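Local coordinates for protein sesquisabinene B synthase 2 (Santalum album, PDB 6A2D) that probably catalyses the magnesium- or manganese-dependent cyclisation of farnesyl diphosphate to the sesquiterpene sesquisabinene B, at residues A[306-311]-A[420-425]; A[459-464]-A[474-479]; A[215-220]-A[531-536]. One frame throughout, in Å; residues are numbered along the deposited sequence.

Contact 1: residues A[306-311]-A[420-425]; sequences AKVGAL and PNLLVT. With 6R2 ([bis(chloranyl)-[oxidanyl-[(2~{E},6~{E})-3,7,11-trimethyldodeca-2,6,10-trienoxy]phosphoryl]methyl]phosphonic acid), chain C.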
loop_
_atom_site.group_PDB
_atom_site.type_symbol
_atom_site.label_atom_id
_atom_site.label_comp_id
_atom_site.label_asym_id
_atom_site.label_seq_id
_atom_site.Cartn_x
_atom_site.Cartn_y
_atom_site.Cartn_z
ATOM N N ALA A 306 -12.550 -2.478 5.008
ATOM C CA ALA A 306 -12.830 -2.934 3.619
ATOM C C ALA A 306 -11.860 -4.062 3.241
ATOM O O ALA A 306 -12.261 -5.038 2.580
ATOM C CB ALA A 306 -12.736 -1.786 2.637
ATOM N N LYS A 307 -10.607 -3.956 3.623
ATOM C CA LYS A 307 -9.627 -5.046 3.394
ATOM C C LYS A 307 -10.086 -6.293 4.142
ATOM O O LYS A 307 -10.143 -7.361 3.536
ATOM C CB LYS A 307 -8.231 -4.696 3.890
ATOM C CG LYS A 307 -7.534 -3.627 3.078
ATOM C CD LYS A 307 -6.120 -3.466 3.561
ATOM C CE LYS A 307 -5.343 -2.496 2.716
ATOM N NZ LYS A 307 -3.950 -2.507 3.188
ATOM N N VAL A 308 -10.507 -6.169 5.382
ATOM C CA VAL A 308 -10.958 -7.368 6.129
ATOM C C VAL A 308 -12.219 -7.963 5.465
ATOM O O VAL A 308 -12.236 -9.185 5.253
ATOM C CB VAL A 308 -11.167 -7.072 7.617
ATOM C CG1 VAL A 308 -11.744 -8.277 8.321
ATOM C CG2 VAL A 308 -9.879 -6.630 8.300
ATOM N N GLY A 309 -13.203 -7.145 5.050
ATOM C CA GLY A 309 -14.417 -7.658 4.369
ATOM C C GLY A 309 -14.111 -8.399 3.083
ATOM O O GLY A 309 -14.740 -9.464 2.793
ATOM N N ALA A 310 -13.228 -7.855 2.265
ATOM C CA ALA A 310 -12.767 -8.489 1.023
ATOM C C ALA A 310 -12.137 -9.864 1.314
ATOM O O ALA A 310 -12.494 -10.820 0.614
ATOM C CB ALA A 310 -11.832 -7.565 0.323
ATOM N N LEU A 311 -11.362 -10.000 2.396
ATOM C CA LEU A 311 -10.767 -11.294 2.790
ATOM C C LEU A 311 -11.815 -12.252 3.355
ATOM O O LEU A 311 -11.760 -13.428 3.018
ATOM C CB LEU A 311 -9.611 -11.031 3.751
ATOM C CG LEU A 311 -8.433 -10.379 3.050
ATOM C CD1 LEU A 311 -7.416 -9.834 4.008
ATOM C CD2 LEU A 311 -7.794 -11.382 2.120
ATOM N N PRO A 420 -18.442 -10.316 14.015
ATOM C CA PRO A 420 -17.559 -10.238 15.176
ATOM C C PRO A 420 -16.128 -9.857 14.778
ATOM O O PRO A 420 -15.580 -8.948 15.382
ATOM C CB PRO A 420 -17.670 -11.606 15.833
ATOM C CG PRO A 420 -19.069 -12.039 15.377
ATOM C CD PRO A 420 -19.117 -11.607 13.921
ATOM N N ASN A 421 -15.643 -10.415 13.694
ATOM C CA ASN A 421 -14.310 -10.085 13.132
ATOM C C ASN A 421 -14.297 -8.591 12.800
ATOM O O ASN A 421 -13.459 -7.833 13.344
ATOM C CB ASN A 421 -14.032 -11.001 11.940
ATOM C CG ASN A 421 -12.645 -10.859 11.380
ATOM O OD1 ASN A 421 -11.976 -9.827 11.575
ATOM N ND2 ASN A 421 -12.220 -11.882 10.644
ATOM N N LEU A 422 -15.224 -8.163 11.946
ATOM C CA LEU A 422 -15.254 -6.768 11.471
ATOM C C LEU A 422 -15.412 -5.820 12.644
ATOM O O LEU A 422 -14.735 -4.777 12.619
ATOM C CB LEU A 422 -16.379 -6.613 10.444
ATOM C CG LEU A 422 -16.087 -7.322 9.131
ATOM C CD1 LEU A 422 -17.316 -7.513 8.259
ATOM C CD2 LEU A 422 -15.002 -6.590 8.384
ATOM N N LEU A 423 -16.297 -6.111 13.593
ATOM C CA LEU A 423 -16.616 -5.146 14.681
ATOM C C LEU A 423 -15.485 -5.126 15.716
ATOM O O LEU A 423 -15.088 -4.028 16.122
ATOM C CB LEU A 423 -17.946 -5.516 15.329
ATOM C CG LEU A 423 -19.194 -5.150 14.536
ATOM C CD1 LEU A 423 -20.416 -5.678 15.234
ATOM C CD2 LEU A 423 -19.334 -3.655 14.390
ATOM N N VAL A 424 -15.001 -6.293 16.178
ATOM C CA VAL A 424 -13.834 -6.315 17.111
ATOM C C VAL A 424 -12.668 -5.545 16.474
ATOM O O VAL A 424 -12.015 -4.742 17.150
ATOM C CB VAL A 424 -13.456 -7.741 17.467
ATOM C CG1 VAL A 424 -12.152 -7.805 18.213
ATOM C CG2 VAL A 424 -14.568 -8.401 18.240
ATOM N N THR A 425 -12.394 -5.763 15.193
ATOM C CA THR A 425 -11.322 -5.020 14.491
ATOM C C THR A 425 -11.651 -3.519 14.528
ATOM O O THR A 425 -10.755 -2.731 14.784
ATOM C CB THR A 425 -11.113 -5.512 13.056
ATOM O OG1 THR A 425 -10.886 -6.916 13.116
ATOM C CG2 THR A 425 -9.966 -4.796 12.383
HETATM O OAG 6R2 C . -22.932 -18.339 5.367
HETATM P PAY 6R2 C . -22.583 -18.176 3.850
HETATM O OAH 6R2 C . -23.788 -18.852 2.948
HETATM O OAE 6R2 C . -21.204 -18.664 3.396
HETATM C CAX 6R2 C . -22.627 -16.414 3.455
HETATM CL CLJ 6R2 C . -21.292 -15.723 4.361
HETATM CL CLK 6R2 C . -24.135 -15.668 3.990
HETATM P PAZ 6R2 C . -22.376 -16.084 1.643
HETATM O OAI 6R2 C . -23.855 -16.127 1.016
HETATM O OAF 6R2 C . -21.371 -17.067 1.075
HETATM O OAT 6R2 C . -21.758 -14.576 1.542
HETATM C CAQ 6R2 C . -22.511 -13.414 1.290
HETATM C CAN 6R2 C . -22.608 -12.709 2.619
HETATM C CAW 6R2 C . -21.904 -11.385 2.894
HETATM C CAD 6R2 C . -21.231 -10.618 1.747
HETATM C CAS 6R2 C . -22.133 -10.693 4.251
HETATM C CAP 6R2 C . -20.801 -10.466 4.909
HETATM C CAM 6R2 C . -20.282 -9.198 4.228
HETATM C CAV 6R2 C . -18.829 -8.835 4.229
HETATM C CAC 6R2 C . -17.789 -9.778 4.835
HETATM C CAR 6R2 C . -18.424 -7.626 3.468
HETATM C CAO 6R2 C . -17.678 -6.686 4.327
HETATM C CAL 6R2 C . -18.600 -5.916 5.198
HETATM C CAU 6R2 C . -18.116 -4.648 5.904
HETATM C CAB 6R2 C . -16.775 -3.990 5.686
HETATM C CAA 6R2 C . -19.063 -3.955 6.838
#
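The one flat side-chain group here, the Asn-421 carboxamide, is met by Val-308 obliquely, from one side of its plane: methyl CG1 lies off the amide plane, beyond the oxygen end, and 3.6 Å from OD1. At the amide's edge, ND2 is hydrogen-bonded to Gln-387 OE1 on helix 377-400, which fixes the rotation of the group. The two segments belong to helices 299-321 and 419-430 of the all-α class I terpene synthase fold, and these run antiparallel past each other (164°, local axes 10.1 Å apart) at the wall of the active-site cavity.

The side chains of Val-308 and Leu-422 point in opposing senses and overlap along their flanks. Leu-422 CD2 packs against Val-308 CG1 at 3.7 Å and reaches the backbone N of Gly-309 as well. The CG1 branch of Val-308 stands anti to its own N (chi1 175°), which points it between the amide and the leucine; the CG2 branch faces Thr-425 more loosely, and Ile-364 of helix 348-372 covers that side.

Gly-309 and Leu-422 also line the wall beside the farnesyl chain of the bound diphosphate analogue. With no side chain on Gly-309, its CA comes within 3.4 Å of ligand atom CAO. Leu-422 divides its tip, for while CD2 faces the neighbouring helix, CD1 lies 3.7 Å from ligand CAL. Within 420-425 no polar group is spent on the helix across the contact: the Thr-425 hydroxyl turns back to donate to Asn-421 O at 2.7 Å, on the opposite face of that carbonyl from the Thr-425 N-H.

Contact 2: residues A[459-464]-A[474-479]; sequences INDLGT and NLKSIQ. With 6R2 ([bis(chloranyl)-[oxidanyl-[(2~{E},6~{E})-3,7,11-trimethyldodeca-2,6,10-trienoxy]phosphoryl]methyl]phosphonic acid), chain C.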
loop_
_atom_site.group_PDB
_atom_site.type_symbol
_atom_site.label_atom_id
_atom_site.label_comp_id
_atom_site.label_asym_id
_atom_site.label_seq_id
_atom_site.Cartn_x
_atom_site.Cartn_y
_atom_site.Cartn_z
ATOM N N ILE A 459 -30.615 -11.176 8.798
ATOM C CA ILE A 459 -30.998 -10.301 7.651
ATOM C C ILE A 459 -30.464 -10.905 6.353
ATOM O O ILE A 459 -31.206 -10.965 5.361
ATOM C CB ILE A 459 -30.496 -8.875 7.869
ATOM C CG1 ILE A 459 -31.255 -8.208 9.014
ATOM C CG2 ILE A 459 -30.610 -8.079 6.568
ATOM C CD1 ILE A 459 -30.566 -6.974 9.549
ATOM N N ASN A 460 -29.206 -11.329 6.333
ATOM C CA ASN A 460 -28.606 -12.001 5.156
ATOM C C ASN A 460 -29.434 -13.249 4.803
ATOM O O ASN A 460 -29.744 -13.425 3.609
ATOM C CB ASN A 460 -27.161 -12.369 5.434
ATOM C CG ASN A 460 -26.361 -12.665 4.193
ATOM O OD1 ASN A 460 -26.547 -13.706 3.553
ATOM N ND2 ASN A 460 -25.402 -11.794 3.919
ATOM N N ASP A 461 -29.791 -14.073 5.785
ATOM C CA ASP A 461 -30.554 -15.326 5.537
ATOM C C ASP A 461 -31.944 -15.032 4.945
ATOM O O ASP A 461 -32.416 -15.831 4.156
ATOM C CB ASP A 461 -30.624 -16.185 6.797
ATOM C CG ASP A 461 -29.304 -16.823 7.194
ATOM O OD1 ASP A 461 -28.293 -16.538 6.549
ATOM O OD2 ASP A 461 -29.308 -17.594 8.148
ATOM N N LEU A 462 -32.557 -13.921 5.328
ATOM C CA LEU A 462 -33.912 -13.552 4.848
ATOM C C LEU A 462 -33.838 -13.066 3.401
ATOM O O LEU A 462 -34.854 -13.099 2.730
ATOM C CB LEU A 462 -34.455 -12.459 5.770
ATOM C CG LEU A 462 -35.119 -12.938 7.055
ATOM C CD1 LEU A 462 -35.456 -11.759 7.943
ATOM C CD2 LEU A 462 -36.366 -13.746 6.753
ATOM N N GLY A 463 -32.657 -12.656 2.950
ATOM C CA GLY A 463 -32.491 -12.103 1.594
ATOM C C GLY A 463 -32.419 -13.157 0.504
ATOM O O GLY A 463 -32.360 -12.766 -0.665
ATOM N N THR A 464 -32.440 -14.436 0.867
ATOM C CA THR A 464 -32.326 -15.550 -0.106
ATOM C C THR A 464 -33.687 -15.866 -0.722
ATOM O O THR A 464 -34.656 -15.964 0.038
ATOM C CB THR A 464 -31.761 -16.808 0.572
ATOM O OG1 THR A 464 -32.685 -17.282 1.552
ATOM C CG2 THR A 464 -30.423 -16.574 1.237
ATOM N N ASN A 474 -30.266 -26.915 4.763
ATOM C CA ASN A 474 -30.712 -27.069 6.172
ATOM C C ASN A 474 -29.978 -26.067 7.069
ATOM O O ASN A 474 -30.405 -25.930 8.226
ATOM C CB ASN A 474 -30.507 -28.502 6.676
ATOM C CG ASN A 474 -31.487 -29.485 6.067
ATOM O OD1 ASN A 474 -32.674 -29.182 5.927
ATOM N ND2 ASN A 474 -30.999 -30.663 5.699
ATOM N N LEU A 475 -28.933 -25.398 6.554
ATOM C CA LEU A 475 -28.050 -24.492 7.338
ATOM C C LEU A 475 -28.334 -23.022 6.976
ATOM O O LEU A 475 -27.357 -22.234 6.808
ATOM C CB LEU A 475 -26.578 -24.862 7.084
ATOM C CG LEU A 475 -26.188 -26.329 7.320
ATOM C CD1 LEU A 475 -24.683 -26.463 7.564
ATOM C CD2 LEU A 475 -26.965 -26.937 8.486
ATOM N N LYS A 476 -29.608 -22.620 6.923
ATOM C CA LYS A 476 -29.966 -21.184 7.015
ATOM C C LYS A 476 -31.131 -21.041 7.988
ATOM O O LYS A 476 -31.799 -22.031 8.219
ATOM C CB LYS A 476 -30.250 -20.614 5.623
ATOM C CG LYS A 476 -29.097 -20.727 4.634
ATOM C CD LYS A 476 -28.049 -19.635 4.738
ATOM C CE LYS A 476 -27.023 -19.713 3.623
ATOM N NZ LYS A 476 -26.431 -18.402 3.275
ATOM N N SER A 477 -31.283 -19.852 8.558
ATOM C CA SER A 477 -32.257 -19.491 9.607
ATOM C C SER A 477 -33.644 -20.103 9.302
ATOM O O SER A 477 -34.243 -20.676 10.201
ATOM C CB SER A 477 -32.359 -17.992 9.709
ATOM O OG SER A 477 -31.154 -17.408 10.185
ATOM N N ILE A 478 -34.198 -19.839 8.125
ATOM C CA ILE A 478 -35.619 -20.151 7.832
ATOM C C ILE A 478 -35.767 -21.682 7.881
ATOM O O ILE A 478 -36.625 -22.148 8.589
ATOM C CB ILE A 478 -36.080 -19.529 6.494
ATOM C CG1 ILE A 478 -36.162 -18.000 6.596
ATOM C CG2 ILE A 478 -37.407 -20.124 6.060
ATOM C CD1 ILE A 478 -36.445 -17.282 5.302
ATOM N N GLN A 479 -34.888 -22.421 7.217
ATOM C CA GLN A 479 -34.973 -23.901 7.131
ATOM C C GLN A 479 -34.699 -24.512 8.513
ATOM O O GLN A 479 -35.363 -25.515 8.856
ATOM C CB GLN A 479 -34.022 -24.438 6.063
ATOM C CG GLN A 479 -34.196 -25.933 5.797
ATOM C CD GLN A 479 -35.549 -26.321 5.237
ATOM O OE1 GLN A 479 -36.302 -27.074 5.851
ATOM N NE2 GLN A 479 -35.873 -25.818 4.059
HETATM O OAG 6R2 C . -22.932 -18.339 5.367
HETATM P PAY 6R2 C . -22.583 -18.176 3.850
HETATM O OAH 6R2 C . -23.788 -18.852 2.948
HETATM O OAE 6R2 C . -21.204 -18.664 3.396
HETATM C CAX 6R2 C . -22.627 -16.414 3.455
HETATM CL CLJ 6R2 C . -21.292 -15.723 4.361
HETATM CL CLK 6R2 C . -24.135 -15.668 3.990
HETATM P PAZ 6R2 C . -22.376 -16.084 1.643
HETATM O OAI 6R2 C . -23.855 -16.127 1.016
HETATM O OAF 6R2 C . -21.371 -17.067 1.075
HETATM O OAT 6R2 C . -21.758 -14.576 1.542
HETATM C CAQ 6R2 C . -22.511 -13.414 1.290
HETATM C CAN 6R2 C . -22.608 -12.709 2.619
HETATM C CAW 6R2 C . -21.904 -11.385 2.894
HETATM C CAD 6R2 C . -21.231 -10.618 1.747
HETATM C CAS 6R2 C . -22.133 -10.693 4.251
HETATM C CAP 6R2 C . -20.801 -10.466 4.909
HETATM C CAM 6R2 C . -20.282 -9.198 4.228
HETATM C CAV 6R2 C . -18.829 -8.835 4.229
HETATM C CAC 6R2 C . -17.789 -9.778 4.835
HETATM C CAR 6R2 C . -18.424 -7.626 3.468
HETATM C CAO 6R2 C . -17.678 -6.686 4.327
HETATM C CAL 6R2 C . -18.600 -5.916 5.198
HETATM C CAU 6R2 C . -18.116 -4.648 5.904
HETATM C CAB 6R2 C . -16.775 -3.990 5.686
HETATM C CAA 6R2 C . -19.063 -3.955 6.838
HETATM O O HOH W 1 -27.454 -16.149 4.027
HETATM O O HOH W 2 -32.969 -18.544 5.732
#
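Asp-461 OD2 takes two hydrogen bonds from Ser-477, which grips it like a clamp. The backbone N-H comes in nearly straight (3.0 Å from Ser-477 N to OD2, 164°) from above the carboxylate plane, whereas OG donates from the other face, on the anti side, at 2.8 Å. Tyr-409 OH of helix 406-416 is hydrogen-bonded to the same oxygen. The other oxygen, OD1, has a salt bridge to Arg-457 and accepts a hydrogen bond from water 1 at 2.7 Å, leaving both ends of the carboxylate held and its rotation fixed.

Water 1 makes three bonds. Besides the one to Asp-461, it gives its second hydrogen to Asn-460 OD1 (2.6 Å) and accepts from Lys-476 NZ (2.6 Å). Asn-460 is a magnesium ligand, and Asn-460, Asp-461 and Thr-464 fit the first three fixed positions of the NSE/DTE motif, the second metal-binding motif of class I terpene synthases. The lysine chain bends about its CB–CG bond (chi2 -83°), passing its CD obliquely beside OD1 and carrying NZ on to the phosphonate of the analogue, where it donates to ligand OAH at 2.7 Å. NZ thus links the anionic head group, through one water, to Asn-460 and Asp-461.

Farther from the ligand the polar backbone is also served. Asp-461 O, at the end of helix 447-462, accepts from Thr-464 OG1 and from water 2, which in turn takes the N-H of Ile-478 at 3.0 Å in the first turn of helix 477-485. Beside this bridge Leu-462 CD2 and Ile-478 CD1 meet at 3.8 Å, their side chains crossing at about a right angle.

Contact 3: residues A[215-220]-A[531-536]; sequences LHWRTI and GSHFFY. With 6R2 ([bis(chloranyl)-[oxidanyl-[(2~{E},6~{E})-3,7,11-trimethyldodeca-2,6,10-trienoxy]phosphoryl]methyl]phosphonic acid), chain C.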
loop_
_atom_site.group_PDB
_atom_site.type_symbol
_atom_site.label_atom_id
_atom_site.label_comp_id
_atom_site.label_asym_id
_atom_site.label_seq_id
_atom_site.Cartn_x
_atom_site.Cartn_y
_atom_site.Cartn_z
ATOM N N LEU A 215 -36.556 4.327 7.592
ATOM C CA LEU A 215 -35.389 5.210 7.657
ATOM C C LEU A 215 -34.416 4.650 8.716
ATOM O O LEU A 215 -33.221 4.666 8.485
ATOM C CB LEU A 215 -35.859 6.618 8.016
ATOM C CG LEU A 215 -34.721 7.593 8.190
ATOM C CD1 LEU A 215 -33.940 7.696 6.913
ATOM C CD2 LEU A 215 -35.205 8.955 8.640
ATOM N N HIS A 216 -34.918 4.179 9.852
ATOM C CA HIS A 216 -34.085 3.698 10.971
ATOM C C HIS A 216 -33.177 2.529 10.519
ATOM O O HIS A 216 -32.156 2.290 11.158
ATOM C CB HIS A 216 -35.008 3.256 12.110
ATOM C CG HIS A 216 -34.287 3.010 13.387
ATOM N ND1 HIS A 216 -33.450 3.971 13.957
ATOM C CD2 HIS A 216 -34.298 1.962 14.224
ATOM C CE1 HIS A 216 -32.979 3.510 15.094
ATOM N NE2 HIS A 216 -33.511 2.297 15.300
ATOM N N TRP A 217 -33.594 1.757 9.519
ATOM C CA TRP A 217 -32.909 0.527 9.060
ATOM C C TRP A 217 -32.021 0.822 7.850
ATOM O O TRP A 217 -31.381 -0.104 7.364
ATOM C CB TRP A 217 -33.939 -0.557 8.762
ATOM C CG TRP A 217 -34.605 -1.139 9.979
ATOM C CD1 TRP A 217 -34.538 -0.677 11.269
ATOM C CD2 TRP A 217 -35.529 -2.235 9.983
ATOM N NE1 TRP A 217 -35.338 -1.438 12.073
ATOM C CE2 TRP A 217 -35.901 -2.448 11.323
ATOM C CE3 TRP A 217 -35.988 -3.123 9.009
ATOM C CZ2 TRP A 217 -36.770 -3.469 11.686
ATOM C CZ3 TRP A 217 -36.817 -4.149 9.372
ATOM C CH2 TRP A 217 -37.200 -4.316 10.710
ATOM N N ARG A 218 -32.016 2.048 7.347
ATOM C CA ARG A 218 -31.285 2.391 6.115
ATOM C C ARG A 218 -29.932 2.981 6.491
ATOM O O ARG A 218 -29.802 3.508 7.598
ATOM C CB ARG A 218 -32.128 3.338 5.250
ATOM C CG ARG A 218 -33.289 2.666 4.553
ATOM C CD ARG A 218 -34.102 3.690 3.731
ATOM N NE ARG A 218 -35.091 3.001 2.924
ATOM C CZ ARG A 218 -34.836 2.382 1.764
ATOM N NH1 ARG A 218 -33.621 2.405 1.286
ATOM N NH2 ARG A 218 -35.792 1.724 1.125
ATOM N N THR A 219 -28.949 2.867 5.615
ATOM C CA THR A 219 -27.602 3.444 5.815
ATOM C C THR A 219 -27.719 4.937 5.730
ATOM O O THR A 219 -28.625 5.431 5.014
ATOM C CB THR A 219 -26.561 2.940 4.823
ATOM O OG1 THR A 219 -26.804 3.575 3.554
ATOM C CG2 THR A 219 -26.539 1.428 4.757
ATOM N N ILE A 220 -26.814 5.632 6.358
ATOM C CA ILE A 220 -26.758 7.112 6.210
ATOM C C ILE A 220 -26.315 7.473 4.805
ATOM O O ILE A 220 -26.983 8.306 4.188
ATOM C CB ILE A 220 -25.858 7.745 7.259
ATOM C CG1 ILE A 220 -26.393 7.457 8.656
ATOM C CG2 ILE A 220 -25.734 9.230 6.999
ATOM C CD1 ILE A 220 -25.365 7.656 9.720
ATOM N N GLY A 531 -26.351 -1.627 6.837
ATOM C CA GLY A 531 -25.695 -2.163 5.642
ATOM C C GLY A 531 -26.332 -3.471 5.207
ATOM O O GLY A 531 -26.639 -3.642 4.011
ATOM N N SER A 532 -26.546 -4.381 6.139
ATOM C CA SER A 532 -27.168 -5.691 5.848
ATOM C C SER A 532 -28.571 -5.516 5.263
ATOM O O SER A 532 -28.894 -6.225 4.314
ATOM C CB SER A 532 -27.167 -6.560 7.076
ATOM O OG SER A 532 -25.825 -6.761 7.504
ATOM N N HIS A 533 -29.423 -4.736 5.887
ATOM C CA HIS A 533 -30.804 -4.498 5.386
ATOM C C HIS A 533 -30.737 -3.989 3.949
ATOM O O HIS A 533 -31.473 -4.484 3.119
ATOM C CB HIS A 533 -31.552 -3.453 6.216
ATOM C CG HIS A 533 -32.070 -3.961 7.512
ATOM N ND1 HIS A 533 -32.935 -5.010 7.590
ATOM C CD2 HIS A 533 -31.829 -3.560 8.771
ATOM C CE1 HIS A 533 -33.280 -5.198 8.835
ATOM N NE2 HIS A 533 -32.576 -4.344 9.597
ATOM N N PHE A 534 -29.824 -3.064 3.680
ATOM C CA PHE A 534 -29.792 -2.306 2.410
ATOM C C PHE A 534 -29.318 -3.241 1.309
ATOM O O PHE A 534 -29.921 -3.240 0.211
ATOM C CB PHE A 534 -28.900 -1.073 2.543
ATOM C CG PHE A 534 -28.936 -0.198 1.327
ATOM C CD1 PHE A 534 -30.129 0.362 0.909
ATOM C CD2 PHE A 534 -27.778 0.066 0.616
ATOM C CE1 PHE A 534 -30.174 1.138 -0.231
ATOM C CE2 PHE A 534 -27.828 0.847 -0.518
ATOM C CZ PHE A 534 -29.022 1.401 -0.919
ATOM N N PHE A 535 -28.286 -4.036 1.604
ATOM C CA PHE A 535 -27.668 -4.942 0.621
ATOM C C PHE A 535 -28.364 -6.306 0.534
ATOM O O PHE A 535 -27.985 -7.107 -0.342
ATOM C CB PHE A 535 -26.163 -5.034 0.881
ATOM C CG PHE A 535 -25.454 -3.776 0.477
ATOM C CD1 PHE A 535 -25.458 -3.359 -0.852
ATOM C CD2 PHE A 535 -24.848 -2.977 1.412
ATOM C CE1 PHE A 535 -24.845 -2.171 -1.215
ATOM C CE2 PHE A 535 -24.203 -1.805 1.041
ATOM C CZ PHE A 535 -24.195 -1.413 -0.276
ATOM N N TYR A 536 -29.364 -6.583 1.340
ATOM C CA TYR A 536 -30.082 -7.885 1.275
ATOM C C TYR A 536 -31.587 -7.675 1.279
ATOM O O TYR A 536 -32.309 -8.384 1.988
ATOM C CB TYR A 536 -29.590 -8.775 2.408
ATOM C CG TYR A 536 -28.165 -9.170 2.176
ATOM C CD1 TYR A 536 -27.851 -10.123 1.219
ATOM C CD2 TYR A 536 -27.124 -8.512 2.812
ATOM C CE1 TYR A 536 -26.534 -10.457 0.943
ATOM C CE2 TYR A 536 -25.801 -8.829 2.546
ATOM C CZ TYR A 536 -25.509 -9.808 1.611
ATOM O OH TYR A 536 -24.215 -10.140 1.360
HETATM O OAG 6R2 C . -22.932 -18.339 5.367
HETATM P PAY 6R2 C . -22.583 -18.176 3.850
HETATM O OAH 6R2 C . -23.788 -18.852 2.948
HETATM O OAE 6R2 C . -21.204 -18.664 3.396
HETATM C CAX 6R2 C . -22.627 -16.414 3.455
HETATM CL CLJ 6R2 C . -21.292 -15.723 4.361
HETATM CL CLK 6R2 C . -24.135 -15.668 3.990
HETATM P PAZ 6R2 C . -22.376 -16.084 1.643
HETATM O OAI 6R2 C . -23.855 -16.127 1.016
HETATM O OAF 6R2 C . -21.371 -17.067 1.075
HETATM O OAT 6R2 C . -21.758 -14.576 1.542
HETATM C CAQ 6R2 C . -22.511 -13.414 1.290
HETATM C CAN 6R2 C . -22.608 -12.709 2.619
HETATM C CAW 6R2 C . -21.904 -11.385 2.894
HETATM C CAD 6R2 C . -21.231 -10.618 1.747
HETATM C CAS 6R2 C . -22.133 -10.693 4.251
HETATM C CAP 6R2 C . -20.801 -10.466 4.909
HETATM C CAM 6R2 C . -20.282 -9.198 4.228
HETATM C CAV 6R2 C . -18.829 -8.835 4.229
HETATM C CAC 6R2 C . -17.789 -9.778 4.835
HETATM C CAR 6R2 C . -18.424 -7.626 3.468
HETATM C CAO 6R2 C . -17.678 -6.686 4.327
HETATM C CAL 6R2 C . -18.600 -5.916 5.198
HETATM C CAU 6R2 C . -18.116 -4.648 5.904
HETATM C CAB 6R2 C . -16.775 -3.990 5.686
HETATM C CAA 6R2 C . -19.063 -3.955 6.838
#
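The loop between helices 201-212 and 220-232 packs here on the last turns of helix 521-535, consistent with the junction of the N-terminal and catalytic α-helical domains in the plant terpene synthase fold. No hydrogen bond spans the two segments; packing of rings, the Arg-218 guanidinium and the Thr-219 methyl joins them.

Trp-217 and His-533 form an offset stack, the indole six-membered ring and the imidazole lying almost parallel (6°) with centroids 4.4 Å apart. The tightest approach is Trp-217 CE3 to His-533 CE1, 3.4 Å. NE2 of the histidine sits over the indole face, offset toward its rim, and is at the same time hydrogen-bonded to NE1 of Trp-504, whose own ring stacks with Trp-217. That bond fixes the turn of the imidazole in a buried place and implies that NE2 is the acceptor, since an indole N-H can only donate. Next to the stack, His-533 CB comes to 3.5 Å from the carbonyl O of Trp-217, a buried oxygen with no hydrogen-bonding partner in the model.

Arg-218 starts away from the helix, but its extended chain brings NH1 to 4.0 Å from Phe-534 CE1. The guanidinium and the ring meet edge to edge with planes 69° apart, a packing contact; the polar bonds of the group go to His-209 O, from NH2, and Leu-213 O, from NE.

Thr-219 uses its two branches separately. Methyl CG2 rests on the helix, 3.7 Å from Gly-531 N and 4.1 Å from Phe-534 CB. Its hydroxyl, held between the backbone N and the carbonyl carbon (chi1 75°), turns the other way, and OG1 caps helix 220-232 by accepting from the N-H of Tyr-222.

Along the chain, contact 3 joins the most distant segments, and both other contacts fall between its two halves; contact 1 closes before contact 2 opens. Contacts 1 and 2 lie in the metal-binding domain, with centres 21 Å apart and no touch between them; contact 3 is 18 Å from each by centres. Contacts 2 and 3 do meet, where helix 447-462 packs on helix 521-535: Ile-459 against Ser-532 and His-533, and Asn-460 against Tyr-536. All three sets of segments reach the same bound analogue, contact 1 at its hydrocarbon chain, contact 2 at its phosphonate end and contact 3 through Tyr-536, so together they sample the cavity from tail to head.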